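Local atomic coordinates of prolyl oligopeptidase (Novosphingobium capsulatum, PDB entry 1YR2), a protein that probably hydrolyses oligopeptides on the carboxyl side of proline, and less readily of alanine, as a serine endopeptidase of the prolyl oligopeptidase family. Residues Val49-Phe53 with Gly54-Ser58; Arg634-Pro637 with Tyr638-Val641; Glu624-Ala627 with Asp628-Leu632. All blocks are in the same frame, centred on the assembly; numbering follows the deposited sequence.

Contact 1 of 3, residues Val49-Phe53 with Gly54-Ser58; sequences VEDHF and GEKVS
A bend at chi2 of Lys56 (-67°) turns its chain toward Asp51, whose CG stands anti to the carbonyl carbon (chi1 -58°), and the two side chains run side by side on one face of a beta hairpin. Lys56 NZ meets Asp51 OD1 at 2.7 Å on the syn lone pair, in a hydrogen-bonded salt bridge. Here Val49 crosses the lysine stem at about a right angle, its CG1 3.6 Å from Lys56 CB. The other face carries Glu50, His52, Glu55 and Val57. There His52 CD2 packs on Val57 CG2 at 3.6 Å, while Glu50 OE1 lies in the plane of the His52 ring and takes a bond from NE2 at 2.9 Å, the donor coming from above the carboxylate plane. A water donates to the same OE1 and to Val57 O, spanning the strands. This face lies against helix 626-633 and nearby loops of the hydrolase part, with Trp629, Leu605 and His639 packing on Val57; Arg62 forms a salt bridge with Glu50 OE2. Antiparallel hydrogen-bonded pairs join Glu50 to Val57 and His52 to Glu55. A type I' turn with Phe53 and Gly54 at its centre, both at positive phi, closes the loop. With Arg62 on OE2 and two donors on OE1, Glu50 is probably ionised; its bond should steady the His52 ring, any effect on the histidine's protonation being tempered by the arginine.

Contact 2 of 3, residues Arg634-Pro637 with Tyr638-Val641; sequences RYSP and YHNV
Ser636 O is gripped from two opposite faces of its carbonyl plane: His639 N donates at 3.0 Å and Asn640 ND2 at 2.9 Å. Both donors stand well out of that plane, so neither follows a lone pair. The serine side chain makes a second bond to the same histidine. With OG anti to the backbone N (chi1 177°), it lies at the edge of the His639 ring and in its plane, Ser636 OG and His639 ND1 being 2.7 Å apart; either could be the donor. One residue along, Asn640 N donates to Pro637 O at 3.3 Å. These successive i to i+3 backbone bonds make a short 3-10 turn that begins at Pro637, in the loop between helix 626-633 and strand 649-654 of the alpha/beta hydrolase domain. Asn640 folds back over the turn, with Ser636 O 16° out of its amide plane. Tyr638 CD2 lies 3.5 Å above one face of the His639 ring, offset toward the rim, which, with the bond to Ser636 OG, probably limits how the imidazole can swing. In the next shell, Met604 N bonds to Ser636 OG, Asn586 ND2 to Pro637 O, and Asn640 ND2 also to Arg633 O. Tyr638 OH is hydrogen-bonded to Asp59, while Tyr635 meets Phe548 edge-to-face. Helix 664-675 packs on Pro637, Tyr638 and Val641; helix 576-587 packs on Tyr635 and Asn640.

Contact 3 of 3, residues Glu624-Ala627 with Asp628-Leu632; sequences EKEA and DWRVL
Glu626 OE2 and Arg630 NH2 form a salt bridge 2.8 Å long, four residues apart on the same side of helix 626-633. The hydrogen bond within it is weak, bent to 120° at the hydrogen, and the carboxylate and guanidinium planes stand 36° apart, so the pair is probably held more by charge than by a straight bond. Glu626 CG is anti to its backbone N (chi1 -180°) and the chain runs on extended, alongside the arginine and pointing the same way. The guanidinium has further partners: NH1 forms a salt bridge with Glu55 and NH2 probably a hydrogen bond with Phe53 O, both in the hairpin 49-58, which together restrict its rotation. In the backbone, Trp629 N reaches Lys625 O at 2.8 Å, Arg630 N reaches Glu626 O at 3.0 Å, and Val631 N reaches Ala627 O at 3.2 Å. Asp628 OD2 turns back to accept from Tyr622 N. Lys625 lays its stem obliquely across Asp628, CD lying 3.9 Å from Asp628 OD1; the opposite charges, Lys625 NZ 4.5 Å from Asp628 OD1, probably attract, though beyond salt-bridge distance. Around these, Trp629 CB rests on Glu626 O at 3.4 Å, while Val631 CG2 touches Ala627 O at 3.6 Å. The indole is buried against Phe53, Val57 and Leu605. Lys625 sits at the N-cap position, and Glu626 and Asp628 lie in the first turn, where their negative charge would probably suit the helix dipole; the Glu626-Arg630 pair is an i to i+4 salt bridge typical of a helix surface.

How the contacts relate
From the N terminus, contact 1 comes first, closing the 49-58 hairpin well before the propeller strands begin. Contact 3 then opens helix 626-633 far along the chain, and contact 2 follows in the loop after it, their segments separated by Arg633 alone. All three are local closures in series; none nests in or crosses another. In space the hairpin lies against both later contacts: it meets contact 3 by charge and ring packing, and contact 2 where Val57 packs on His639. Contacts 2 and 3 touch each other only through their adjoining chain. Together they clasp the N-terminal hairpin to the alpha/beta hydrolase domain.

Contact 1 of 3, residues Val49-Phe53 with Gly54-Ser58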
# COMPACT_ATOMS: atom_id res chain seq x y z
N VAL A 49 4.08 -33.33 -26.75
CA VAL A 49 4.12 -34.03 -25.48
C VAL A 49 5.58 -34.31 -25.18
O VAL A 49 6.25 -34.96 -25.96
CB VAL A 49 3.31 -35.35 -25.51
CG1 VAL A 49 3.41 -36.05 -24.16
CG2 VAL A 49 1.84 -35.07 -25.81
N GLU A 50 6.02 -33.88 -24.01
CA GLU A 50 7.39 -33.99 -23.54
C GLU A 50 7.44 -34.89 -22.33
O GLU A 50 6.49 -34.92 -21.55
CB GLU A 50 7.89 -32.62 -23.11
CG GLU A 50 8.01 -31.61 -24.26
CD GLU A 50 8.39 -30.22 -23.77
OE1 GLU A 50 8.04 -29.81 -22.63
OE2 GLU A 50 9.05 -29.53 -24.55
N ASP A 51 8.57 -35.58 -22.16
CA ASP A 51 8.81 -36.38 -20.97
C ASP A 51 9.46 -35.56 -19.85
O ASP A 51 10.53 -35.02 -20.04
CB ASP A 51 9.74 -37.55 -21.28
CG ASP A 51 9.20 -38.47 -22.36
OD1 ASP A 51 8.02 -38.86 -22.32
OD2 ASP A 51 9.92 -38.90 -23.29
N HIS A 52 8.86 -35.53 -18.67
CA HIS A 52 9.43 -34.81 -17.56
C HIS A 52 9.33 -35.76 -16.36
O HIS A 52 8.26 -36.14 -15.95
CB HIS A 52 8.70 -33.48 -17.31
CG HIS A 52 8.85 -32.47 -18.42
ND1 HIS A 52 9.96 -31.68 -18.56
CD2 HIS A 52 8.01 -32.10 -19.42
CE1 HIS A 52 9.83 -30.90 -19.62
NE2 HIS A 52 8.64 -31.12 -20.15
N PHE A 53 10.48 -36.21 -15.86
CA PHE A 53 10.55 -37.02 -14.64
C PHE A 53 9.68 -38.26 -14.67
O PHE A 53 9.03 -38.59 -13.66
CB PHE A 53 10.21 -36.12 -13.46
CG PHE A 53 11.11 -34.91 -13.35
CD1 PHE A 53 12.47 -35.06 -13.08
CD2 PHE A 53 10.61 -33.62 -13.54
CE1 PHE A 53 13.31 -33.96 -12.98
CE2 PHE A 53 11.45 -32.51 -13.43
CZ PHE A 53 12.80 -32.68 -13.15
N GLY A 54 9.64 -38.93 -15.83
CA GLY A 54 8.83 -40.14 -16.03
C GLY A 54 7.36 -39.91 -16.36
O GLY A 54 6.56 -40.86 -16.48
N GLU A 55 6.99 -38.64 -16.47
CA GLU A 55 5.63 -38.24 -16.75
C GLU A 55 5.53 -37.62 -18.17
O GLU A 55 6.51 -37.13 -18.71
CB GLU A 55 5.16 -37.23 -15.67
CG GLU A 55 4.83 -37.89 -14.32
CD GLU A 55 3.93 -37.04 -13.41
OE1 GLU A 55 3.00 -36.30 -13.88
OE2 GLU A 55 4.16 -37.09 -12.17
N LYS A 56 4.35 -37.67 -18.78
CA LYS A 56 4.12 -36.99 -20.03
C LYS A 56 3.37 -35.70 -19.72
O LYS A 56 2.41 -35.72 -18.92
CB LYS A 56 3.30 -37.84 -20.99
CG LYS A 56 3.79 -39.27 -21.18
CD LYS A 56 5.11 -39.30 -21.89
CE LYS A 56 5.39 -40.67 -22.58
NZ LYS A 56 6.34 -40.45 -23.72
N VAL A 57 3.79 -34.60 -20.37
CA VAL A 57 3.18 -33.28 -20.25
C VAL A 57 2.83 -32.76 -21.62
O VAL A 57 3.71 -32.57 -22.44
CB VAL A 57 4.15 -32.27 -19.68
CG1 VAL A 57 3.49 -30.86 -19.57
CG2 VAL A 57 4.62 -32.73 -18.36
N SER A 58 1.54 -32.54 -21.86
CA SER A 58 1.08 -31.95 -23.09
C SER A 58 1.05 -30.43 -23.01
O SER A 58 0.60 -29.84 -21.99
CB SER A 58 -0.31 -32.50 -23.39
OG SER A 58 -0.81 -31.93 -24.61
O HOH W 1 5.35 -29.85 -21.97

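Contact 2 of 3, residues Arg634-Pro637 with Tyr638-Val641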
# COMPACT_ATOMS: atom_id res chain seq x y z
N ARG A 634 1.03 -30.44 -9.58
CA ARG A 634 -0.24 -30.69 -8.90
C ARG A 634 -1.20 -29.51 -8.93
O ARG A 634 -2.38 -29.70 -8.80
CB ARG A 634 -0.01 -31.09 -7.43
CG ARG A 634 0.54 -32.48 -7.28
CD ARG A 634 1.19 -32.77 -5.92
NE ARG A 634 1.90 -34.06 -5.96
CZ ARG A 634 3.07 -34.35 -5.36
NH1 ARG A 634 3.73 -33.46 -4.61
NH2 ARG A 634 3.60 -35.55 -5.55
N TYR A 635 -0.69 -28.30 -9.14
CA TYR A 635 -1.56 -27.11 -9.15
C TYR A 635 -1.44 -26.13 -10.32
O TYR A 635 -2.27 -25.20 -10.42
CB TYR A 635 -1.47 -26.37 -7.83
CG TYR A 635 -0.17 -25.62 -7.55
CD1 TYR A 635 0.09 -24.40 -8.14
CD2 TYR A 635 0.77 -26.12 -6.66
CE1 TYR A 635 1.23 -23.68 -7.87
CE2 TYR A 635 1.96 -25.40 -6.39
CZ TYR A 635 2.18 -24.18 -7.00
OH TYR A 635 3.32 -23.41 -6.75
N SER A 636 -0.47 -26.32 -11.21
CA SER A 636 -0.31 -25.45 -12.38
C SER A 636 -1.65 -25.30 -13.09
O SER A 636 -2.13 -26.28 -13.63
CB SER A 636 0.69 -26.08 -13.33
OG SER A 636 0.83 -25.33 -14.52
N PRO A 637 -2.29 -24.12 -13.05
CA PRO A 637 -3.66 -24.00 -13.61
C PRO A 637 -3.80 -24.50 -15.07
O PRO A 637 -4.77 -25.17 -15.37
CB PRO A 637 -3.98 -22.52 -13.47
CG PRO A 637 -3.13 -22.10 -12.33
CD PRO A 637 -1.83 -22.90 -12.40
N TYR A 638 -2.82 -24.25 -15.92
CA TYR A 638 -2.89 -24.63 -17.34
C TYR A 638 -2.93 -26.14 -17.51
O TYR A 638 -3.56 -26.63 -18.44
CB TYR A 638 -1.69 -24.00 -18.07
CG TYR A 638 -1.44 -24.42 -19.51
CD1 TYR A 638 -2.36 -24.15 -20.52
CD2 TYR A 638 -0.26 -25.07 -19.86
CE1 TYR A 638 -2.10 -24.53 -21.87
CE2 TYR A 638 0.02 -25.45 -21.20
CZ TYR A 638 -0.90 -25.16 -22.19
OH TYR A 638 -0.61 -25.52 -23.49
N HIS A 639 -2.29 -26.87 -16.61
CA HIS A 639 -2.14 -28.33 -16.73
C HIS A 639 -3.21 -29.08 -15.97
O HIS A 639 -3.22 -30.30 -15.99
CB HIS A 639 -0.74 -28.79 -16.24
CG HIS A 639 0.38 -28.21 -17.02
ND1 HIS A 639 1.01 -27.05 -16.63
CD2 HIS A 639 0.94 -28.58 -18.19
CE1 HIS A 639 1.93 -26.74 -17.53
NE2 HIS A 639 1.90 -27.65 -18.49
N ASN A 640 -4.09 -28.37 -15.24
CA ASN A 640 -5.09 -29.01 -14.40
C ASN A 640 -6.54 -28.69 -14.71
O ASN A 640 -7.42 -28.85 -13.87
CB ASN A 640 -4.83 -28.73 -12.92
CG ASN A 640 -3.63 -29.49 -12.40
OD1 ASN A 640 -3.72 -30.68 -12.19
ND2 ASN A 640 -2.47 -28.82 -12.30
N VAL A 641 -6.81 -28.22 -15.91
CA VAL A 641 -8.20 -28.06 -16.34
C VAL A 641 -8.86 -29.46 -16.47
O VAL A 641 -8.30 -30.36 -17.07
CB VAL A 641 -8.27 -27.26 -17.67
CG1 VAL A 641 -9.70 -27.03 -18.14
CG2 VAL A 641 -7.62 -25.95 -17.53

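Contact 3 of 3, residues Glu624-Ala627 with Asp628-Leu632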
# COMPACT_ATOMS: atom_id res chain seq x y z
N GLU A 624 13.26 -27.46 -12.73
CA GLU A 624 14.33 -28.39 -13.11
C GLU A 624 14.63 -29.43 -12.03
O GLU A 624 15.33 -30.42 -12.28
CB GLU A 624 15.61 -27.63 -13.49
CG GLU A 624 16.41 -26.99 -12.33
CD GLU A 624 16.05 -25.51 -12.08
OE1 GLU A 624 14.96 -25.02 -12.51
OE2 GLU A 624 16.87 -24.84 -11.42
N LYS A 625 14.11 -29.20 -10.83
CA LYS A 625 14.27 -30.12 -9.71
C LYS A 625 13.04 -31.06 -9.57
O LYS A 625 11.91 -30.59 -9.46
CB LYS A 625 14.57 -29.32 -8.44
CG LYS A 625 14.50 -30.14 -7.21
CD LYS A 625 15.17 -29.49 -6.01
CE LYS A 625 15.32 -30.58 -4.90
NZ LYS A 625 15.58 -29.97 -3.59
N GLU A 626 13.27 -32.38 -9.58
CA GLU A 626 12.15 -33.32 -9.65
C GLU A 626 11.07 -33.08 -8.63
O GLU A 626 9.91 -32.94 -8.99
CB GLU A 626 12.61 -34.79 -9.53
CG GLU A 626 11.46 -35.78 -9.61
CD GLU A 626 11.93 -37.23 -9.81
OE1 GLU A 626 12.76 -37.69 -9.03
OE2 GLU A 626 11.48 -37.89 -10.73
N ALA A 627 11.45 -33.09 -7.37
CA ALA A 627 10.49 -32.92 -6.28
C ALA A 627 9.71 -31.59 -6.38
O ALA A 627 8.49 -31.56 -6.14
CB ALA A 627 11.20 -32.99 -4.98
N ASP A 628 10.39 -30.50 -6.76
CA ASP A 628 9.71 -29.19 -6.87
C ASP A 628 8.76 -29.21 -8.08
O ASP A 628 7.70 -28.62 -8.05
CB ASP A 628 10.70 -28.05 -7.11
CG ASP A 628 11.55 -27.73 -5.89
OD1 ASP A 628 11.53 -28.49 -4.93
OD2 ASP A 628 12.29 -26.72 -5.85
N TRP A 629 9.17 -29.87 -9.15
CA TRP A 629 8.35 -30.05 -10.33
C TRP A 629 7.04 -30.79 -9.98
O TRP A 629 5.96 -30.39 -10.46
CB TRP A 629 9.14 -30.76 -11.45
CG TRP A 629 8.36 -30.86 -12.75
CD1 TRP A 629 8.46 -30.04 -13.82
CD2 TRP A 629 7.40 -31.85 -13.10
NE1 TRP A 629 7.61 -30.44 -14.81
CE2 TRP A 629 6.94 -31.56 -14.39
CE3 TRP A 629 6.88 -32.96 -12.44
CZ2 TRP A 629 5.98 -32.33 -15.05
CZ3 TRP A 629 5.89 -33.73 -13.09
CH2 TRP A 629 5.45 -33.40 -14.38
N ARG A 630 7.10 -31.83 -9.16
CA ARG A 630 5.91 -32.60 -8.84
C ARG A 630 4.94 -31.77 -8.02
O ARG A 630 3.72 -31.86 -8.22
CB ARG A 630 6.24 -33.88 -8.08
CG ARG A 630 6.91 -34.94 -8.93
CD ARG A 630 6.98 -36.29 -8.21
NE ARG A 630 7.96 -37.14 -8.85
CZ ARG A 630 7.81 -37.74 -10.04
NH1 ARG A 630 6.71 -37.63 -10.75
NH2 ARG A 630 8.80 -38.48 -10.50
N VAL A 631 5.47 -30.95 -7.12
CA VAL A 631 4.63 -30.03 -6.34
C VAL A 631 3.93 -29.05 -7.31
O VAL A 631 2.71 -28.83 -7.19
CB VAL A 631 5.49 -29.28 -5.32
CG1 VAL A 631 4.81 -27.98 -4.80
CG2 VAL A 631 5.85 -30.17 -4.21
N LEU A 632 4.68 -28.50 -8.27
CA LEU A 632 4.13 -27.50 -9.21
C LEU A 632 3.07 -28.12 -10.14
O LEU A 632 2.05 -27.49 -10.44
CB LEU A 632 5.23 -26.83 -10.07
CG LEU A 632 6.19 -25.88 -9.34
CD1 LEU A 632 7.47 -25.72 -10.10
CD2 LEU A 632 5.52 -24.57 -9.12